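Local coordinates for NAD(FAD)-dependent dehydrogenase, NirB-family (N-terminal domain) (Clostridium acetobutylicum, PDB 3KLJ), which catalyses the NADH-dependent reduction of rubredoxin, using one bound FAD to pass electrons along a dioxygen-scavenging chain, at residues A[147-159]-A[170-182]. Sequence-based numbering, arbitrary orientation.
With FAD (flavin-adenine dinucleotide), chain B.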
loop_
_atom_site.group_PDB
_atom_site.type_symbol
_atom_site.label_atom_id
_atom_site.label_comp_id
_atom_site.label_asym_id
_atom_site.label_seq_id
_atom_site.Cartn_x
_atom_site.Cartn_y
_atom_site.Cartn_z
ATOM N N GLY A 147 11.296 -24.085 7.783
ATOM C CA GLY A 147 11.709 -23.872 9.169
ATOM C C GLY A 147 12.189 -22.467 9.489
ATOM O O GLY A 147 12.394 -22.140 10.661
ATOM N N LYS A 148 12.396 -21.651 8.451
ATOM C CA LYS A 148 12.781 -20.232 8.602
ATOM C C LYS A 148 12.500 -19.421 7.327
ATOM O O LYS A 148 12.368 -19.984 6.240
ATOM C CB LYS A 148 14.247 -20.076 9.053
ATOM C CG LYS A 148 15.288 -20.698 8.121
ATOM C CD LYS A 148 16.538 -21.141 8.873
ATOM C CE LYS A 148 17.475 -19.977 9.164
ATOM N NZ LYS A 148 18.632 -20.395 10.020
ATOM N N ALA A 149 12.400 -18.100 7.469
ATOM C CA ALA A 149 12.128 -17.223 6.327
ATOM C C ALA A 149 13.261 -16.223 6.074
ATOM O O ALA A 149 13.955 -15.804 7.004
ATOM C CB ALA A 149 10.804 -16.488 6.516
ATOM N N PHE A 150 13.444 -15.857 4.807
ATOM C CA PHE A 150 14.379 -14.798 4.439
ATOM C C PHE A 150 13.624 -13.779 3.597
ATOM O O PHE A 150 13.174 -14.095 2.487
ATOM C CB PHE A 150 15.589 -15.373 3.688
ATOM C CG PHE A 150 16.670 -14.362 3.393
ATOM C CD1 PHE A 150 17.278 -13.636 4.424
ATOM C CD2 PHE A 150 17.106 -14.157 2.089
ATOM C CE1 PHE A 150 18.280 -12.704 4.151
ATOM C CE2 PHE A 150 18.107 -13.232 1.805
ATOM C CZ PHE A 150 18.695 -12.504 2.841
ATOM N N ILE A 151 13.456 -12.574 4.145
ATOM C CA ILE A 151 12.713 -11.518 3.473
ATOM C C ILE A 151 13.663 -10.547 2.772
ATOM O O ILE A 151 14.496 -9.905 3.411
ATOM C CB ILE A 151 11.751 -10.761 4.447
ATOM C CG1 ILE A 151 10.666 -11.707 4.968
ATOM C CG2 ILE A 151 11.069 -9.576 3.757
ATOM C CD1 ILE A 151 10.877 -12.179 6.372
ATOM N N ILE A 152 13.535 -10.461 1.452
ATOM C CA ILE A 152 14.331 -9.545 0.644
ATOM C C ILE A 152 13.531 -8.269 0.374
ATOM O O ILE A 152 12.411 -8.325 -0.159
ATOM C CB ILE A 152 14.777 -10.215 -0.690
ATOM C CG1 ILE A 152 15.824 -11.307 -0.406
ATOM C CG2 ILE A 152 15.300 -9.167 -1.679
ATOM C CD1 ILE A 152 16.255 -12.102 -1.608
ATOM N N GLY A 153 14.105 -7.123 0.732
ATOM C CA GLY A 153 13.434 -5.833 0.547
ATOM C C GLY A 153 13.459 -5.006 1.813
ATOM O O GLY A 153 13.199 -5.518 2.904
ATOM N N GLY A 154 13.763 -3.719 1.674
ATOM C CA GLY A 154 14.099 -2.889 2.827
ATOM C C GLY A 154 13.003 -2.049 3.445
ATOM O O GLY A 154 13.296 -1.184 4.277
ATOM N N GLY A 155 11.752 -2.304 3.046
ATOM C CA GLY A 155 10.613 -1.460 3.420
ATOM C C GLY A 155 9.787 -1.922 4.607
ATOM O O GLY A 155 10.071 -2.942 5.228
ATOM N N ILE A 156 8.755 -1.139 4.907
ATOM C CA ILE A 156 7.815 -1.371 6.012
ATOM C C ILE A 156 7.186 -2.773 6.014
ATOM O O ILE A 156 7.170 -3.459 7.045
ATOM C CB ILE A 156 6.677 -0.308 5.970
ATOM C CG1 ILE A 156 6.988 0.840 6.909
ATOM C CG2 ILE A 156 5.296 -0.899 6.315
ATOM C CD1 ILE A 156 7.658 2.012 6.233
ATOM N N LEU A 157 6.669 -3.179 4.863
ATOM C CA LEU A 157 6.003 -4.469 4.739
ATOM C C LEU A 157 6.959 -5.630 5.023
ATOM O O LEU A 157 6.587 -6.597 5.695
ATOM C CB LEU A 157 5.350 -4.587 3.354
ATOM C CG LEU A 157 4.753 -5.912 2.851
ATOM C CD1 LEU A 157 4.027 -6.694 3.944
ATOM C CD2 LEU A 157 3.823 -5.615 1.697
ATOM N N GLY A 158 8.190 -5.527 4.532
ATOM C CA GLY A 158 9.203 -6.552 4.785
ATOM C C GLY A 158 9.496 -6.718 6.269
ATOM O O GLY A 158 9.622 -7.837 6.774
ATOM N N ILE A 159 9.595 -5.591 6.966
ATOM C CA ILE A 159 9.813 -5.585 8.410
ATOM C C ILE A 159 8.604 -6.130 9.179
ATOM O O ILE A 159 8.761 -7.001 10.028
ATOM C CB ILE A 159 10.241 -4.193 8.939
ATOM C CG1 ILE A 159 11.430 -3.659 8.131
ATOM C CG2 ILE A 159 10.688 -4.304 10.384
ATOM C CD1 ILE A 159 11.667 -2.166 8.274
ATOM N N THR A 170 8.192 -18.937 13.868
ATOM C CA THR A 170 9.254 -19.237 12.910
ATOM C C THR A 170 10.294 -18.110 12.835
ATOM O O THR A 170 9.928 -16.945 12.658
ATOM C CB THR A 170 8.657 -19.522 11.515
ATOM O OG1 THR A 170 7.921 -20.752 11.559
ATOM C CG2 THR A 170 9.741 -19.636 10.456
ATOM N N PRO A 171 11.595 -18.452 12.982
ATOM C CA PRO A 171 12.664 -17.452 12.841
ATOM C C PRO A 171 12.666 -16.804 11.452
ATOM O O PRO A 171 12.268 -17.434 10.474
ATOM C CB PRO A 171 13.944 -18.268 13.038
ATOM C CG PRO A 171 13.516 -19.494 13.785
ATOM C CD PRO A 171 12.127 -19.786 13.318
ATOM N N ALA A 172 13.110 -15.554 11.382
ATOM C CA ALA A 172 13.135 -14.806 10.131
ATOM C C ALA A 172 14.159 -13.678 10.206
ATOM O O ALA A 172 14.360 -13.079 11.267
ATOM C CB ALA A 172 11.754 -14.241 9.823
ATOM N N SER A 173 14.816 -13.409 9.082
ATOM C CA SER A 173 15.719 -12.273 8.967
ATOM C C SER A 173 15.511 -11.581 7.620
ATOM O O SER A 173 14.849 -12.125 6.717
ATOM C CB SER A 173 17.185 -12.693 9.193
ATOM O OG SER A 173 17.663 -13.543 8.164
ATOM N N ILE A 174 16.047 -10.371 7.494
ATOM C CA ILE A 174 15.843 -9.566 6.297
ATOM C C ILE A 174 17.170 -9.339 5.584
ATOM O O ILE A 174 18.208 -9.189 6.229
ATOM C CB ILE A 174 15.188 -8.210 6.653
ATOM C CG1 ILE A 174 13.826 -8.439 7.315
ATOM C CG2 ILE A 174 15.050 -7.301 5.420
ATOM C CD1 ILE A 174 13.302 -7.220 8.112
ATOM N N GLY A 175 17.125 -9.314 4.255
ATOM C CA GLY A 175 18.276 -8.937 3.445
ATOM C C GLY A 175 17.938 -7.731 2.589
ATOM O O GLY A 175 16.903 -7.709 1.916
ATOM N N ILE A 176 18.796 -6.715 2.639
ATOM C CA ILE A 176 18.623 -5.486 1.850
ATOM C C ILE A 176 19.916 -5.201 1.087
ATOM O O ILE A 176 20.987 -5.642 1.505
ATOM C CB ILE A 176 18.208 -4.250 2.732
ATOM C CG1 ILE A 176 19.329 -3.840 3.698
ATOM C CG2 ILE A 176 16.924 -4.528 3.500
ATOM C CD1 ILE A 176 19.021 -2.579 4.507
ATOM N N ILE A 177 19.828 -4.472 -0.023
ATOM C CA ILE A 177 21.026 -4.158 -0.813
ATOM C C ILE A 177 21.759 -2.861 -0.393
ATOM O O ILE A 177 22.955 -2.709 -0.661
ATOM C CB ILE A 177 20.764 -4.195 -2.350
ATOM C CG1 ILE A 177 19.745 -3.127 -2.774
ATOM C CG2 ILE A 177 20.351 -5.630 -2.812
ATOM C CD1 ILE A 177 19.364 -3.182 -4.258
ATOM N N LEU A 178 21.045 -1.944 0.260
ATOM C CA LEU A 178 21.649 -0.706 0.762
ATOM C C LEU A 178 22.192 -0.887 2.178
ATOM O O LEU A 178 22.107 -1.987 2.746
ATOM C CB LEU A 178 20.648 0.460 0.714
ATOM C CG LEU A 178 20.020 0.826 -0.640
ATOM C CD1 LEU A 178 19.087 2.027 -0.492
ATOM C CD2 LEU A 178 21.077 1.100 -1.707
ATOM N N GLU A 179 22.762 0.186 2.734
ATOM C CA GLU A 179 23.382 0.146 4.055
ATOM C C GLU A 179 22.357 0.141 5.188
ATOM O O GLU A 179 22.637 -0.364 6.271
ATOM C CB GLU A 179 24.354 1.321 4.239
ATOM C CG GLU A 179 25.389 1.103 5.354
ATOM C CD GLU A 179 26.224 2.336 5.657
ATOM O OE1 GLU A 179 25.996 3.386 5.026
ATOM O OE2 GLU A 179 27.126 2.254 6.522
ATOM N N TYR A 180 21.176 0.706 4.943
ATOM C CA TYR A 180 20.196 0.886 6.007
ATOM C C TYR A 180 18.773 0.701 5.488
ATOM O O TYR A 180 18.512 0.945 4.308
ATOM C CB TYR A 180 20.343 2.278 6.644
ATOM C CG TYR A 180 20.206 3.405 5.652
ATOM C CD1 TYR A 180 21.309 3.849 4.922
ATOM C CD2 TYR A 180 18.970 4.025 5.435
ATOM C CE1 TYR A 180 21.191 4.871 3.996
ATOM C CE2 TYR A 180 18.842 5.059 4.512
ATOM C CZ TYR A 180 19.960 5.471 3.793
ATOM O OH TYR A 180 19.849 6.493 2.880
ATOM N N PRO A 181 17.842 0.288 6.366
ATOM C CA PRO A 181 16.492 0.056 5.845
ATOM C C PRO A 181 15.694 1.361 5.724
ATOM O O PRO A 181 16.074 2.397 6.300
ATOM C CB PRO A 181 15.870 -0.840 6.913
ATOM C CG PRO A 181 16.514 -0.337 8.208
ATOM C CD PRO A 181 17.934 -0.014 7.810
ATOM N N LEU A 182 14.606 1.295 4.957
ATOM C CA LEU A 182 13.586 2.342 4.901
ATOM C C LEU A 182 14.115 3.646 4.304
ATOM O O LEU A 182 13.807 4.737 4.789
ATOM C CB LEU A 182 13.012 2.585 6.303
ATOM C CG LEU A 182 11.495 2.454 6.440
ATOM C CD1 LEU A 182 11.129 0.983 6.289
ATOM C CD2 LEU A 182 11.031 3.011 7.791
HETATM P PA FAD B . -6.673 -4.122 -3.847
HETATM O O1A FAD B . -5.411 -4.665 -4.463
HETATM O O2A FAD B . -6.723 -4.316 -2.351
HETATM O O5B FAD B . -7.940 -4.809 -4.532
HETATM C C5B FAD B . -8.046 -4.897 -5.941
HETATM C C4B FAD B . -8.745 -6.205 -6.315
HETATM O O4B FAD B . -8.967 -6.244 -7.723
HETATM C C3B FAD B . -7.877 -7.413 -5.974
HETATM O O3B FAD B . -8.644 -8.340 -5.225
HETATM C C2B FAD B . -7.463 -7.993 -7.314
HETATM O O2B FAD B . -7.408 -9.403 -7.299
HETATM C C1B FAD B . -8.572 -7.506 -8.235
HETATM N N9A FAD B . -8.166 -7.404 -9.648
HETATM C C8A FAD B . -6.940 -7.046 -10.143
HETATM N N7A FAD B . -6.996 -7.076 -11.495
HETATM C C5A FAD B . -8.238 -7.440 -11.874
HETATM C C6A FAD B . -8.821 -7.632 -13.127
HETATM N N6A FAD B . -8.056 -7.716 -14.216
HETATM N N1A FAD B . -10.147 -8.024 -13.193
HETATM C C2A FAD B . -10.884 -8.225 -12.041
HETATM N N3A FAD B . -10.294 -8.045 -10.804
HETATM C C4A FAD B . -8.988 -7.652 -10.721
HETATM N N1 FAD B . -2.094 0.248 3.440
HETATM C C2 FAD B . -2.085 1.154 4.479
HETATM O O2 FAD B . -2.583 2.255 4.321
HETATM N N3 FAD B . -1.546 0.821 5.705
HETATM C C4 FAD B . -0.993 -0.424 5.894
HETATM O O4 FAD B . -0.506 -0.685 6.998
HETATM C C4X FAD B . -0.982 -1.352 4.843
HETATM N N5 FAD B . -0.439 -2.617 5.011
HETATM C C5X FAD B . -0.437 -3.527 3.971
HETATM C C6 FAD B . 0.118 -4.802 4.147
HETATM C C7 FAD B . 0.101 -5.718 3.083
HETATM C C7M FAD B . 0.696 -7.084 3.265
HETATM C C8 FAD B . -0.454 -5.359 1.855
HETATM C C8M FAD B . -0.478 -6.321 0.694
HETATM C C9 FAD B . -0.997 -4.090 1.687
HETATM C C9A FAD B . -0.996 -3.173 2.743
HETATM N N10 FAD B . -1.550 -1.906 2.569
HETATM C C10 FAD B . -1.543 -1.002 3.614
HETATM C "C1'" FAD B . -2.127 -1.513 1.249
HETATM C "C2'" FAD B . -3.634 -1.648 1.205
HETATM O "O2'" FAD B . -3.963 -3.016 1.336
HETATM C "C3'" FAD B . -4.091 -1.115 -0.138
HETATM O "O3'" FAD B . -3.848 0.278 -0.202
HETATM C "C4'" FAD B . -5.566 -1.357 -0.409
HETATM O "O4'" FAD B . -5.869 -2.743 -0.317
HETATM C "C5'" FAD B . -5.877 -0.888 -1.825
HETATM O "O5'" FAD B . -7.188 -1.296 -2.121
HETATM P P FAD B . -7.650 -1.418 -3.637
HETATM O O1P FAD B . -9.116 -1.815 -3.666
HETATM O O2P FAD B . -7.331 -0.162 -4.410
HETATM O O3P FAD B . -6.720 -2.572 -4.278
#
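Ile151 lies beside Ile174 in neighbouring parallel strands, 149-152 and 172-175, and bonds to the residues on either side of it. Ile151 N donates to Ser173 O at 3.0 Å in a nearly straight bond (173°). Ile151 O then accepts Gly175 N at 2.8 Å, so both backbone polar groups of Ile151 are used. Ala149 uses both groups in the same way, with Pro171 O and Ser173 N, and Gly153 N ends the series on Gly175 O.

The Phe150 ring reaches alongside strand 172-175, on the face it shares with Ser173. Its CG is anti to the backbone N (chi1 -174°), and the ring extends forward until CZ is 3.6 Å from Gly175 CA. The ring packs directly against the Gly175 backbone. Ser173 OG sits at the ring edge, in plane, 3.8 Å from Phe150 CD1. Tyr206 and Leu217 also touch the Phe150 side chain.

The face with Ile151 and Ile174 is covered by helix 156-168. Ile174 sends CD1 to Ile159 CG1 at 4.0 Å, and the two side chains cross at about a right angle. Leu182 CD1 meets Ile156 CD1 at 3.6 Å and also touches Ile159 CD1.

Beyond the strands, Leu182 N is bonded to Gly154 O at 2.9 Å, which ties the returning loop to the glycine turn. Ile176 CG2 packs tightly on Gly154 CA at 3.3 Å. Gly155 is the N-cap of the helix. Leu157, on that helix, touches the FAD methyl C7M through CD1.

Strand 149-152, helix 156-168 and strand 172-175 form a right-handed beta-alpha-beta crossover in the NADH-binding domain, and the 176-182 loop packs at its end. Gly153, Gly155 and Gly158 fit a GxGxxG pattern, consistent with a Rossmann-type turn for NADH, a nucleotide not present in this structure.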